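Side-chain contacts in cysteine desulfurase (Fervidobacterium islandicum, PDB 6A6E), which catalyses, with pyridoxal phosphate, the removal of sulfur from cysteine and, as a SufS-type enzyme, probably passes it on for iron-sulfur cluster assembly: residues R83-N88 against T299-E304; G190-I195 against P216-D221; D210-V215 against G234-G239. All coordinates share one frame; numbering follows the deposited sequence.

The three contacts show a cofactor site together with packing that adjoins it. Interaction 3 holds the pyridoxal phosphate itself, with the lysine that binds it covalently. Interaction 2 lies next door, the two centres about 11 Å apart, and Pro-216 CA touches Ile-237 CD1 at 3.8 Å; its His-217 side chain is about 10 Å from the cofactor. Interaction 1, whose centre is about 13 Å from that of interaction 3, meets the same isoleucine from the helix side, Leu-303 CD1 lying 3.6 Å from Ile-237 CG1. Interactions 1 and 2 do not touch, their nearest atoms being about 5 Å apart. Along the chain, interaction 1 encloses the other two, whose segments alternate.

Interaction 1: residues R83-N88 against T299-E304; sequences REKVAN and TIDYLE
Lys-85 and Asp-301 supply the charged part of this helix pair. NZ of Lys-85 donates a hydrogen bond of 2.8 Å to OD2 of Asp-301, which makes the pair a hydrogen-bonded salt bridge. The nitrogen approaches that oxygen on its syn side, 20° out of the carboxylate plane. With CG anti to its own carbonyl carbon (chi1 -60°) and each later torsion extended, the lysine carries its ammonium group across the gap between the helices. Its chain runs roughly perpendicular to the aspartate side chain, and CD of Lys-85 passes 3.3 Å from OD1 of Asp-301; the second carboxylate oxygen therefore meets methylene rather than ammonium. Were the lysine replaced by an alanine, the carboxylate of Asp-301 would probably lose its charged mate, and OD1 its aliphatic cover.

The apolar part is small and buried. CD1 of Ile-300 reaches CG2 of Val-86 at 3.7 Å, the two side chains again meeting crosswise. Val-86 leaves the backbone pointing away from the partner helix, and it also packs on Leu-296 and on Ile-97 of strand 97-100.

A third link is made by water, which donates to Lys-85 O at 2.7 Å and to Glu-304 OE2 at 3.2 Å, tying a main-chain carbonyl to a side chain too distant to touch it.

The arrangement is a plain helix-helix packing, helix 70-90 against helix 290-306, with segment axes 10.2 Å apart and 44° between their directions: a single valine-isoleucine contact beside a salt bridge, in a fold-type I enzyme of the class-V aminotransferase family.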
ATOM      1  N   ARG A  83      13.195  -8.093  -3.188  1.00 14.80           N
ATOM      2  CA  ARG A  83      12.364  -9.179  -3.654  1.00 15.79           C
ATOM      3  C   ARG A  83      13.104 -10.511  -3.432  1.00 18.52           C
ATOM      4  O   ARG A  83      12.511 -11.543  -2.996  1.00 17.45           O
ATOM      5  CB  ARG A  83      12.000  -9.027  -5.142  1.00 16.06           C
ATOM      6  CG  ARG A  83      10.925 -10.007  -5.614  1.00 16.41           C
ATOM      7  CD  ARG A  83      10.730 -10.036  -7.134  1.00 16.30           C
ATOM      8  NE  ARG A  83      10.496  -8.694  -7.687  1.00 18.78           N
ATOM      9  CZ  ARG A  83       9.364  -7.986  -7.603  1.00 17.39           C
ATOM     10  NH1 ARG A  83       8.276  -8.466  -6.978  1.00 17.04           N
ATOM     11  NH2 ARG A  83       9.304  -6.782  -8.151  1.00 17.70           N
ATOM     12  N   GLU A  84      14.399 -10.480  -3.743  1.00 19.51           N
ATOM     13  CA  GLU A  84      15.236 -11.674  -3.590  1.00 21.99           C
ATOM     14  C   GLU A  84      15.420 -12.122  -2.121  1.00 18.25           C
ATOM     15  O   GLU A  84      15.405 -13.328  -1.795  1.00 16.13           O
ATOM     16  CB  GLU A  84      16.548 -11.448  -4.363  1.00 26.88           C
ATOM     17  CG  GLU A  84      17.647 -12.504  -4.139  1.00 37.69           C
ATOM     18  CD  GLU A  84      17.441 -13.866  -4.856  1.00 50.69           C
ATOM     19  OE1 GLU A  84      18.448 -14.632  -4.951  1.00 60.90           O
ATOM     20  OE2 GLU A  84      16.310 -14.190  -5.317  1.00 53.97           O
ATOM     21  N   LYS A  85      15.600 -11.174  -1.230  1.00 15.99           N
ATOM     22  CA  LYS A  85      15.674 -11.510   0.198  1.00 18.02           C
ATOM     23  C   LYS A  85      14.393 -12.180   0.690  1.00 17.83           C
ATOM     24  O   LYS A  85      14.462 -13.137   1.471  1.00 18.71           O
ATOM     25  CB  LYS A  85      15.947 -10.290   1.041  1.00 17.64           C
ATOM     26  CG  LYS A  85      17.244  -9.601   0.710  1.00 16.93           C
ATOM     27  CD  LYS A  85      17.362  -8.292   1.497  1.00 17.93           C
ATOM     28  CE  LYS A  85      18.578  -7.448   1.055  1.00 17.51           C
ATOM     29  NZ  LYS A  85      18.766  -6.206   1.818  1.00 17.04           N
ATOM     30  N   VAL A  86      13.238 -11.730   0.187  1.00 15.72           N
ATOM     31  CA  VAL A  86      11.965 -12.310   0.590  1.00 16.08           C
ATOM     32  C   VAL A  86      11.859 -13.738  -0.028  1.00 16.55           C
ATOM     33  O   VAL A  86      11.406 -14.682   0.622  1.00 13.97           O
ATOM     34  CB  VAL A  86      10.763 -11.419   0.172  1.00 15.58           C
ATOM     35  CG1 VAL A  86       9.472 -12.164   0.288  1.00 15.75           C
ATOM     36  CG2 VAL A  86      10.747 -10.118   0.974  1.00 15.32           C
ATOM     37  N   ALA A  87      12.230 -13.872  -1.289  1.00 15.88           N
ATOM     38  CA  ALA A  87      12.193 -15.164  -1.952  1.00 17.07           C
ATOM     39  C   ALA A  87      13.118 -16.139  -1.185  1.00 18.89           C
ATOM     40  O   ALA A  87      12.713 -17.249  -0.914  1.00 19.25           O
ATOM     41  CB  ALA A  87      12.629 -15.046  -3.432  1.00 17.24           C
ATOM     42  N   ASN A  88      14.313 -15.715  -0.798  1.00 18.91           N
ATOM     43  CA  ASN A  88      15.216 -16.653  -0.087  1.00 23.22           C
ATOM     44  C   ASN A  88      14.631 -17.003   1.275  1.00 22.65           C
ATOM     45  O   ASN A  88      14.743 -18.106   1.708  1.00 19.57           O
ATOM     46  CB  ASN A  88      16.619 -16.097   0.137  1.00 24.55           C
ATOM     47  CG  ASN A  88      17.414 -15.908  -1.185  1.00 29.60           C
ATOM     48  OD1 ASN A  88      17.055 -16.449  -2.235  1.00 29.85           O
ATOM     49  ND2 ASN A  88      18.468 -15.100  -1.124  1.00 30.92           N
ATOM     50  N   THR A 299      14.522  -5.728   7.309  1.00 19.70           N
ATOM     51  CA  THR A 299      13.966  -6.478   8.428  1.00 20.52           C
ATOM     52  C   THR A 299      14.337  -7.944   8.395  1.00 20.96           C
ATOM     53  O   THR A 299      14.782  -8.535   9.402  1.00 22.37           O
ATOM     54  CB  THR A 299      12.434  -6.297   8.437  1.00 23.02           C
ATOM     55  OG1 THR A 299      12.153  -4.884   8.472  1.00 23.29           O
ATOM     56  CG2 THR A 299      11.794  -6.963   9.551  1.00 22.00           C
ATOM     57  N   ILE A 300      14.189  -8.545   7.240  1.00 20.07           N
ATOM     58  CA  ILE A 300      14.617  -9.909   7.053  1.00 20.57           C
ATOM     59  C   ILE A 300      16.147 -10.021   7.272  1.00 23.91           C
ATOM     60  O   ILE A 300      16.568 -10.997   7.903  1.00 21.19           O
ATOM     61  CB  ILE A 300      14.178 -10.445   5.688  1.00 21.08           C
ATOM     62  CG1 ILE A 300      12.652 -10.627   5.657  1.00 21.35           C
ATOM     63  CG2 ILE A 300      14.759 -11.818   5.392  1.00 22.34           C
ATOM     64  CD1 ILE A 300      12.168 -10.879   4.253  1.00 22.04           C
ATOM     65  N   ASP A 301      16.977  -9.078   6.763  1.00 20.25           N
ATOM     66  CA  ASP A 301      18.393  -9.153   7.079  1.00 21.27           C
ATOM     67  C   ASP A 301      18.638  -9.135   8.602  1.00 22.67           C
ATOM     68  O   ASP A 301      19.508  -9.853   9.097  1.00 22.06           O
ATOM     69  CB  ASP A 301      19.238  -8.012   6.480  1.00 23.30           C
ATOM     70  CG  ASP A 301      19.258  -7.998   4.937  1.00 21.86           C
ATOM     71  OD1 ASP A 301      19.020  -9.060   4.297  1.00 22.83           O
ATOM     72  OD2 ASP A 301      19.530  -6.913   4.395  1.00 21.23           O
ATOM     73  N   TYR A 302      17.929  -8.286   9.321  1.00 21.41           N
ATOM     74  CA  TYR A 302      18.048  -8.213  10.777  1.00 21.73           C
ATOM     75  C   TYR A 302      17.692  -9.541  11.467  1.00 21.53           C
ATOM     76  O   TYR A 302      18.451 -10.077  12.321  1.00 21.21           O
ATOM     77  CB  TYR A 302      17.191  -7.089  11.296  1.00 22.74           C
ATOM     78  CG  TYR A 302      17.132  -6.964  12.791  1.00 22.68           C
ATOM     79  CD1 TYR A 302      18.144  -6.340  13.495  1.00 24.22           C
ATOM     80  CD2 TYR A 302      16.052  -7.461  13.503  1.00 22.36           C
ATOM     81  CE1 TYR A 302      18.076  -6.210  14.887  1.00 24.02           C
ATOM     82  CE2 TYR A 302      15.995  -7.392  14.884  1.00 23.56           C
ATOM     83  CZ  TYR A 302      17.003  -6.755  15.578  1.00 25.72           C
ATOM     84  OH  TYR A 302      16.920  -6.662  16.966  1.00 27.22           O
ATOM     85  N   LEU A 303      16.578 -10.126  11.088  1.00 21.64           N
ATOM     86  CA  LEU A 303      16.187 -11.367  11.673  1.00 22.82           C
ATOM     87  C   LEU A 303      17.226 -12.462  11.381  1.00 26.46           C
ATOM     88  O   LEU A 303      17.472 -13.307  12.223  1.00 25.49           O
ATOM     89  CB  LEU A 303      14.816 -11.793  11.187  1.00 25.35           C
ATOM     90  CG  LEU A 303      13.637 -10.909  11.652  1.00 27.42           C
ATOM     91  CD1 LEU A 303      12.389 -11.298  10.885  1.00 27.91           C
ATOM     92  CD2 LEU A 303      13.419 -11.136  13.117  1.00 28.26           C
ATOM     93  N   GLU A 304      17.784 -12.499  10.171  1.00 28.26           N
ATOM     94  CA  GLU A 304      18.718 -13.554   9.819  1.00 28.48           C
ATOM     95  C   GLU A 304      20.053 -13.300  10.519  1.00 27.51           C
ATOM     96  O   GLU A 304      20.730 -14.247  10.776  1.00 27.59           O
ATOM     97  CB  GLU A 304      18.934 -13.716   8.316  1.00 31.80           C
ATOM     98  CG  GLU A 304      17.700 -13.685   7.450  1.00 37.86           C
ATOM     99  CD  GLU A 304      17.249 -14.986   6.853  1.00 47.40           C
ATOM    100  OE1 GLU A 304      17.065 -15.942   7.625  1.00 50.12           O
ATOM    101  OE2 GLU A 304      16.962 -15.005   5.609  1.00 55.26           O
TER
HETATM  102  O   HOH W   1      16.802 -13.543   2.713  1.00 20.39           O

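Interaction 2: residues G190-I195 against P216-D221; sequences GQEMPI and PHKKVD
The carboxylate of Glu-192 and the imidazole of His-217 lie nearly coplanar, their planes only 22° apart, the two side chains reaching toward each other from opposite directions. OE2 of Glu-192 is at the edge of the ring, near its plane, though the spacing there is doubtful. The polar partner of the ring is elsewhere: NE2 of His-217 is hydrogen-bonded to OE1 of Gln-185, a residue of the cofactor pocket, which makes the histidine a second-shell neighbour of that site. With CG placed between the backbone N and the carbonyl carbon (chi1 69°), the ring turns toward the loop 190-195; Val-315 and Ser-344 also pack against the side chain.

Both segments are loops that follow neighbouring parallel strands, 179-183 and 206-210, of the large mixed sheet in this fold. Each runs into a helix. Pro-194 centres an inverse gamma turn, closed by a weak bond of 2.9 Å from Ile-195 N to Met-193 O, and is the N-cap residue of helix 195-201, while Asp-221 takes the same position before helix 222-225.

Between the loops the firm link is a salt bridge. NZ of Lys-218 donates to OE1 of Glu-192 at 3.1 Å, coming from above the carboxylate plane and 50° out of it. The extended lysine also brings CD of Lys-218 to 3.8 Å from OE1 of Glu-192 and 3.9 Å from its OE2, laying methylene against both oxygens. Glu-312 of helix 308-327 touches the Lys-218 side chain, and Lys-343 that of Glu-192.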
ATOM      1  N   GLY A 190      -4.386 -19.217  18.631  1.00 21.58           N
ATOM      2  CA  GLY A 190      -2.918 -19.465  18.661  1.00 19.90           C
ATOM      3  C   GLY A 190      -2.544 -20.778  17.957  1.00 19.93           C
ATOM      4  O   GLY A 190      -1.381 -21.164  17.919  1.00 22.40           O
ATOM      5  N   GLN A 191      -3.518 -21.492  17.403  1.00 19.51           N
ATOM      6  CA  GLN A 191      -3.241 -22.826  16.855  1.00 18.83           C
ATOM      7  C   GLN A 191      -2.491 -22.750  15.517  1.00 19.60           C
ATOM      8  O   GLN A 191      -3.037 -22.218  14.533  1.00 18.92           O
ATOM      9  CB  GLN A 191      -4.540 -23.625  16.627  1.00 19.46           C
ATOM     10  CG  GLN A 191      -4.241 -25.059  16.184  1.00 19.29           C
ATOM     11  CD  GLN A 191      -5.444 -25.892  15.840  1.00 21.23           C
ATOM     12  OE1 GLN A 191      -6.568 -25.409  15.861  1.00 23.11           O
ATOM     13  NE2 GLN A 191      -5.197 -27.167  15.449  1.00 20.13           N
ATOM     14  N   GLU A 192      -1.270 -23.277  15.470  1.00 20.34           N
ATOM     15  CA  GLU A 192      -0.598 -23.543  14.197  1.00 22.44           C
ATOM     16  C   GLU A 192      -1.268 -24.722  13.476  1.00 23.58           C
ATOM     17  O   GLU A 192      -1.404 -25.774  14.045  1.00 22.71           O
ATOM     18  CB  GLU A 192       0.883 -23.825  14.392  1.00 24.45           C
ATOM     19  CG  GLU A 192       1.628 -22.622  14.999  1.00 26.31           C
ATOM     20  CD  GLU A 192       3.116 -22.860  15.252  1.00 30.74           C
ATOM     21  OE1 GLU A 192       3.557 -24.024  15.167  1.00 30.75           O
ATOM     22  OE2 GLU A 192       3.861 -21.876  15.550  1.00 32.21           O
ATOM     23  N   MET A 193      -1.698 -24.508  12.230  1.00 21.42           N
ATOM     24  CA  MET A 193      -2.463 -25.480  11.503  1.00 22.68           C
ATOM     25  C   MET A 193      -1.569 -26.526  10.797  1.00 22.31           C
ATOM     26  O   MET A 193      -0.450 -26.227  10.379  1.00 21.23           O
ATOM     27  CB  MET A 193      -3.379 -24.807  10.467  1.00 21.33           C
ATOM     28  CG  MET A 193      -4.451 -23.889  11.051  1.00 24.91           C
ATOM     29  SD  MET A 193      -5.541 -24.703  12.283  1.00 25.81           S
ATOM     30  CE  MET A 193      -6.512 -23.339  12.943  1.00 25.33           C
ATOM     31  N   PRO A 194      -2.105 -27.733  10.631  1.00 23.50           N
ATOM     32  CA  PRO A 194      -1.419 -28.821   9.978  1.00 23.68           C
ATOM     33  C   PRO A 194      -1.518 -28.629   8.463  1.00 23.16           C
ATOM     34  O   PRO A 194      -2.251 -29.323   7.756  1.00 19.87           O
ATOM     35  CB  PRO A 194      -2.186 -30.058  10.504  1.00 24.59           C
ATOM     36  CG  PRO A 194      -3.594 -29.574  10.567  1.00 26.61           C
ATOM     37  CD  PRO A 194      -3.444 -28.141  11.112  1.00 24.48           C
ATOM     38  N   ILE A 195      -0.737 -27.690   7.940  1.00 21.84           N
ATOM     39  CA  ILE A 195      -0.802 -27.365   6.510  1.00 21.32           C
ATOM     40  C   ILE A 195      -0.543 -28.548   5.543  1.00 21.70           C
ATOM     41  O   ILE A 195      -1.293 -28.716   4.549  1.00 20.98           O
ATOM     42  CB  ILE A 195       0.198 -26.241   6.167  1.00 21.40           C
ATOM     43  CG1 ILE A 195      -0.211 -24.972   6.893  1.00 23.17           C
ATOM     44  CG2 ILE A 195       0.211 -26.007   4.667  1.00 21.12           C
ATOM     45  CD1 ILE A 195       0.834 -23.873   6.814  1.00 27.08           C
ATOM     46  N   PRO A 216       5.891 -14.537  10.837  1.00 19.30           N
ATOM     47  CA  PRO A 216       6.802 -13.778  11.692  1.00 20.26           C
ATOM     48  C   PRO A 216       7.650 -14.572  12.694  1.00 20.08           C
ATOM     49  O   PRO A 216       8.663 -14.063  13.168  1.00 19.32           O
ATOM     50  CB  PRO A 216       5.847 -12.895  12.502  1.00 21.30           C
ATOM     51  CG  PRO A 216       4.654 -12.705  11.615  1.00 21.19           C
ATOM     52  CD  PRO A 216       4.502 -14.051  10.965  1.00 20.66           C
ATOM     53  N   HIS A 217       7.214 -15.746  13.088  1.00 20.01           N
ATOM     54  CA  HIS A 217       7.940 -16.442  14.170  1.00 24.17           C
ATOM     55  C   HIS A 217       8.255 -17.892  13.846  1.00 25.54           C
ATOM     56  O   HIS A 217       8.892 -18.566  14.665  1.00 25.47           O
ATOM     57  CB  HIS A 217       7.149 -16.427  15.482  1.00 26.09           C
ATOM     58  CG  HIS A 217       5.941 -17.269  15.413  1.00 25.14           C
ATOM     59  ND1 HIS A 217       5.953 -18.603  15.769  1.00 25.30           N
ATOM     60  CD2 HIS A 217       4.677 -16.988  15.018  1.00 25.81           C
ATOM     61  CE1 HIS A 217       4.754 -19.125  15.549  1.00 25.81           C
ATOM     62  NE2 HIS A 217       3.954 -18.169  15.097  1.00 25.77           N
ATOM     63  N   LYS A 218       7.861 -18.363  12.671  1.00 22.63           N
ATOM     64  CA  LYS A 218       8.179 -19.715  12.345  1.00 24.45           C
ATOM     65  C   LYS A 218       8.645 -19.856  10.921  1.00 23.95           C
ATOM     66  O   LYS A 218       8.053 -19.278   9.984  1.00 20.80           O
ATOM     67  CB  LYS A 218       6.967 -20.581  12.581  1.00 26.08           C
ATOM     68  CG  LYS A 218       7.239 -22.028  12.263  1.00 31.12           C
ATOM     69  CD  LYS A 218       6.063 -22.903  12.561  1.00 30.05           C
ATOM     70  CE  LYS A 218       6.601 -24.243  12.906  1.00 34.54           C
ATOM     71  NZ  LYS A 218       5.415 -25.116  12.928  1.00 37.22           N
ATOM     72  N   LYS A 219       9.691 -20.665  10.753  1.00 24.96           N
ATOM     73  CA  LYS A 219      10.200 -20.984   9.450  1.00 26.20           C
ATOM     74  C   LYS A 219       9.140 -21.519   8.477  1.00 26.13           C
ATOM     75  O   LYS A 219       8.372 -22.440   8.786  1.00 21.74           O
ATOM     76  CB  LYS A 219      11.374 -21.947   9.517  1.00 32.51           C
ATOM     77  CG  LYS A 219      12.148 -21.928   8.223  1.00 39.84           C
ATOM     78  CD  LYS A 219      13.164 -23.041   8.104  1.00 51.53           C
ATOM     79  CE  LYS A 219      13.653 -23.144   6.656  1.00 60.64           C
ATOM     80  NZ  LYS A 219      15.029 -23.728   6.638  1.00 66.59           N
ATOM     81  N   VAL A 220       9.115 -20.915   7.287  1.00 23.13           N
ATOM     82  CA  VAL A 220       8.147 -21.297   6.252  1.00 22.97           C
ATOM     83  C   VAL A 220       8.943 -21.591   4.964  1.00 24.67           C
ATOM     84  O   VAL A 220       9.757 -20.780   4.515  1.00 24.74           O
ATOM     85  CB  VAL A 220       7.097 -20.191   6.042  1.00 23.85           C
ATOM     86  CG1 VAL A 220       6.283 -20.400   4.770  1.00 24.05           C
ATOM     87  CG2 VAL A 220       6.126 -20.107   7.225  1.00 24.67           C
ATOM     88  N   ASP A 221       8.781 -22.803   4.429  1.00 25.80           N
ATOM     89  CA  ASP A 221       9.433 -23.236   3.218  1.00 21.97           C
ATOM     90  C   ASP A 221       8.312 -23.659   2.299  1.00 24.53           C
ATOM     91  O   ASP A 221       7.706 -24.724   2.474  1.00 21.23           O
ATOM     92  CB  ASP A 221      10.371 -24.380   3.521  1.00 25.32           C
ATOM     93  CG  ASP A 221      10.996 -24.985   2.266  1.00 24.71           C
ATOM     94  OD1 ASP A 221      10.427 -24.890   1.140  1.00 23.49           O
ATOM     95  OD2 ASP A 221      12.108 -25.537   2.415  1.00 26.34           O
TER

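Interaction 3: residues D210-V215 against G234-G239; sequences DGAQLV and GHKILG. With PLP (pyridoxal-5'-phosphate), chain E.
Lys-236 reaches toward the loop 210-215 with CG anti to its carbonyl carbon (chi1 -67°) and its chain extended, ending in a covalent bond of 1.3 Å from its NZ to C4A of the pyridoxal phosphate. The chain slants past the side chain of Gln-213, which bends back at chi2 to bring NE2 of Gln-213 to the cofactor O3 in a hydrogen bond, modelled rather short at 2.5 Å, with an N-H...O angle of 158°. The same NE2 is 3.3 Å from NZ of Lys-236, but the two do not bond.

CB of Ala-212 sits over one face of the pyridine ring, 3.4 Å from C3. At the ring's far end OD2 of Asp-210 lies 2.6 Å from N1, while OD1 of Asp-210 takes a nearly straight bond (167°) from Ala-212 N at 3.1 Å. This Asx turn is likely to restrict the carboxylate's rotation. His-235 points its edge at the phosphate, and NE2 of His-235 donates to O3P at 2.8 Å. Its ND1 is held by Ser-42, and Thr-287 of the second subunit is hydrogen-bonded to the cofactor. Farther from the cofactor, CG1 of Val-215 faces CD1 of Ile-237 at 4.3 Å.

The lysine link is the internal aldimine of type I pyridoxal-phosphate enzymes, ready for exchange with substrate, and a carboxylate at N1 is consistent with the ring's role as an electron sink.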
ATOM      1  N   ASP A 210      -3.164 -18.198   4.633  1.00 17.04           N
ATOM      2  CA  ASP A 210      -3.027 -16.960   5.319  1.00 16.51           C
ATOM      3  C   ASP A 210      -1.984 -17.101   6.389  1.00 17.11           C
ATOM      4  O   ASP A 210      -2.245 -17.605   7.477  1.00 17.37           O
ATOM      5  CB  ASP A 210      -4.410 -16.482   5.856  1.00 18.00           C
ATOM      6  CG  ASP A 210      -4.338 -15.207   6.739  1.00 19.18           C
ATOM      7  OD1 ASP A 210      -3.243 -14.682   6.905  1.00 17.11           O
ATOM      8  OD2 ASP A 210      -5.391 -14.774   7.303  1.00 22.71           O
ATOM      9  N   GLY A 211      -0.827 -16.528   6.084  1.00 17.05           N
ATOM     10  CA  GLY A 211       0.369 -16.644   6.858  1.00 16.64           C
ATOM     11  C   GLY A 211       0.638 -15.501   7.809  1.00 16.74           C
ATOM     12  O   GLY A 211       1.749 -15.450   8.398  1.00 16.58           O
ATOM     13  N   ALA A 212      -0.328 -14.594   8.001  1.00 17.62           N
ATOM     14  CA  ALA A 212       0.008 -13.305   8.701  1.00 15.70           C
ATOM     15  C   ALA A 212       0.600 -13.503  10.090  1.00 15.00           C
ATOM     16  O   ALA A 212       1.488 -12.729  10.513  1.00 14.64           O
ATOM     17  CB  ALA A 212      -1.203 -12.364   8.781  1.00 16.39           C
ATOM     18  N   GLN A 213       0.081 -14.482  10.846  1.00 16.45           N
ATOM     19  CA  GLN A 213       0.549 -14.727  12.227  1.00 19.28           C
ATOM     20  C   GLN A 213       1.691 -15.741  12.268  1.00 20.20           C
ATOM     21  O   GLN A 213       2.466 -15.730  13.210  1.00 20.24           O
ATOM     22  CB  GLN A 213      -0.521 -15.290  13.140  1.00 21.16           C
ATOM     23  CG  GLN A 213      -1.622 -14.406  13.521  1.00 24.40           C
ATOM     24  CD  GLN A 213      -1.182 -13.211  14.327  1.00 26.53           C
ATOM     25  OE1 GLN A 213      -0.229 -13.272  15.134  1.00 27.17           O
ATOM     26  NE2 GLN A 213      -1.877 -12.089  14.099  1.00 23.97           N
ATOM     27  N   LEU A 214       1.757 -16.632  11.281  1.00 20.62           N
ATOM     28  CA  LEU A 214       2.746 -17.719  11.249  1.00 19.02           C
ATOM     29  C   LEU A 214       4.123 -17.261  10.814  1.00 20.06           C
ATOM     30  O   LEU A 214       5.185 -17.572  11.455  1.00 17.85           O
ATOM     31  CB  LEU A 214       2.234 -18.798  10.297  1.00 20.98           C
ATOM     32  CG  LEU A 214       3.114 -20.043  10.132  1.00 22.39           C
ATOM     33  CD1 LEU A 214       3.145 -20.785  11.461  1.00 24.47           C
ATOM     34  CD2 LEU A 214       2.628 -20.963   9.017  1.00 23.95           C
ATOM     35  N   VAL A 215       4.156 -16.497   9.720  1.00 18.62           N
ATOM     36  CA  VAL A 215       5.450 -16.180   9.068  1.00 17.93           C
ATOM     37  C   VAL A 215       6.404 -15.417   9.971  1.00 18.60           C
ATOM     38  O   VAL A 215       7.612 -15.618   9.903  1.00 20.36           O
ATOM     39  CB  VAL A 215       5.210 -15.457   7.707  1.00 17.83           C
ATOM     40  CG1 VAL A 215       6.466 -14.707   7.200  1.00 18.73           C
ATOM     41  CG2 VAL A 215       4.672 -16.454   6.687  1.00 17.95           C
ATOM     42  N   GLY A 234       4.028  -7.229   6.223  1.00 15.63           N
ATOM     43  CA  GLY A 234       5.288  -6.732   6.742  1.00 15.34           C
ATOM     44  C   GLY A 234       5.252  -6.248   8.183  1.00 15.63           C
ATOM     45  O   GLY A 234       6.241  -6.463   8.936  1.00 16.24           O
ATOM     46  N   HIS A 235       4.140  -5.598   8.565  1.00 15.82           N
ATOM     47  CA  HIS A 235       4.080  -4.852   9.856  1.00 16.32           C
ATOM     48  C   HIS A 235       4.051  -5.790  11.069  1.00 16.42           C
ATOM     49  O   HIS A 235       4.355  -5.326  12.178  1.00 15.32           O
ATOM     50  CB  HIS A 235       2.930  -3.827   9.973  1.00 14.72           C
ATOM     51  CG  HIS A 235       1.560  -4.447   9.973  1.00 14.23           C
ATOM     52  ND1 HIS A 235       0.854  -4.692  11.137  1.00 13.45           N
ATOM     53  CD2 HIS A 235       0.758  -4.836   8.943  1.00 12.39           C
ATOM     54  CE1 HIS A 235      -0.303  -5.262  10.820  1.00 13.20           C
ATOM     55  NE2 HIS A 235      -0.371  -5.370   9.493  1.00 13.53           N
ATOM     56  N   LYS A 236       3.688  -7.061  10.823  1.00 14.63           N
ATOM     57  CA  LYS A 236       3.711  -8.104  11.816  1.00 16.52           C
ATOM     58  C   LYS A 236       5.030  -8.851  12.010  1.00 15.82           C
ATOM     59  O   LYS A 236       5.134  -9.646  12.956  1.00 13.83           O
ATOM     60  CB  LYS A 236       2.563  -9.109  11.639  1.00 17.84           C
ATOM     61  CG  LYS A 236       1.195  -8.470  11.924  1.00 20.37           C
ATOM     62  CD  LYS A 236       0.073  -9.501  11.859  1.00 22.11           C
ATOM     63  CE  LYS A 236      -1.269  -8.820  11.953  1.00 24.85           C
ATOM     64  NZ  LYS A 236      -2.346  -9.832  11.703  1.00 22.23           N
ATOM     65  N   ILE A 237       6.045  -8.516  11.205  1.00 16.23           N
ATOM     66  CA  ILE A 237       7.357  -9.087  11.330  1.00 16.98           C
ATOM     67  C   ILE A 237       8.421  -8.016  11.513  1.00 17.29           C
ATOM     68  O   ILE A 237       9.450  -8.034  10.808  1.00 17.87           O
ATOM     69  CB  ILE A 237       7.599 -10.050  10.134  1.00 17.51           C
ATOM     70  CG1 ILE A 237       8.880 -10.878  10.332  1.00 18.98           C
ATOM     71  CG2 ILE A 237       7.597  -9.356   8.795  1.00 18.06           C
ATOM     72  CD1 ILE A 237       9.097 -11.989   9.300  1.00 21.49           C
ATOM     73  N   LEU A 238       8.153  -7.027  12.366  1.00 15.68           N
ATOM     74  CA  LEU A 238       9.038  -5.875  12.585  1.00 17.36           C
ATOM     75  C   LEU A 238       9.134  -4.905  11.426  1.00 19.59           C
ATOM     76  O   LEU A 238       9.852  -3.910  11.496  1.00 19.35           O
ATOM     77  CB  LEU A 238      10.476  -6.303  12.967  1.00 18.25           C
ATOM     78  CG  LEU A 238      10.631  -7.371  14.031  1.00 19.85           C
ATOM     79  CD1 LEU A 238      12.095  -7.737  14.134  1.00 22.53           C
ATOM     80  CD2 LEU A 238      10.161  -6.836  15.371  1.00 21.24           C
ATOM     81  N   GLY A 239       8.335  -5.111  10.384  1.00 20.33           N
ATOM     82  CA  GLY A 239       8.503  -4.351   9.162  1.00 18.13           C
ATOM     83  C   GLY A 239       7.684  -3.106   9.035  1.00 16.68           C
ATOM     84  O   GLY A 239       6.850  -2.790   9.898  1.00 17.14           O
TER
HETATM   85  N1  PLP E 501      -5.003 -12.926   9.021  1.00 19.48           N
HETATM   86  C2  PLP E 501      -4.459 -13.134  10.192  1.00 20.85           C
HETATM   87  C2A PLP E 501      -4.488 -14.491  10.808  1.00 22.09           C
HETATM   88  C3  PLP E 501      -3.873 -11.980  10.874  1.00 19.44           C
HETATM   89  O3  PLP E 501      -3.349 -12.170  12.072  1.00 26.25           O
HETATM   90  C4  PLP E 501      -3.837 -10.672  10.221  1.00 19.60           C
HETATM   91  C4A PLP E 501      -3.190  -9.505  10.791  1.00 18.76           C
HETATM   92  C5  PLP E 501      -4.509 -10.550   8.924  1.00 19.01           C
HETATM   93  C6  PLP E 501      -5.044 -11.700   8.426  1.00 19.13           C
HETATM   94  C5A PLP E 501      -4.627  -9.215   8.181  1.00 19.80           C
HETATM   95  O4P PLP E 501      -3.464  -8.424   7.983  1.00 18.93           O
HETATM   96  P   PLP E 501      -3.424  -6.888   7.465  1.00 19.91           P
HETATM   97  O1P PLP E 501      -3.932  -6.841   6.079  1.00 17.09           O
HETATM   98  O2P PLP E 501      -4.228  -6.187   8.521  1.00 20.06           O
HETATM   99  O3P PLP E 501      -1.947  -6.639   7.528  1.00 18.36           O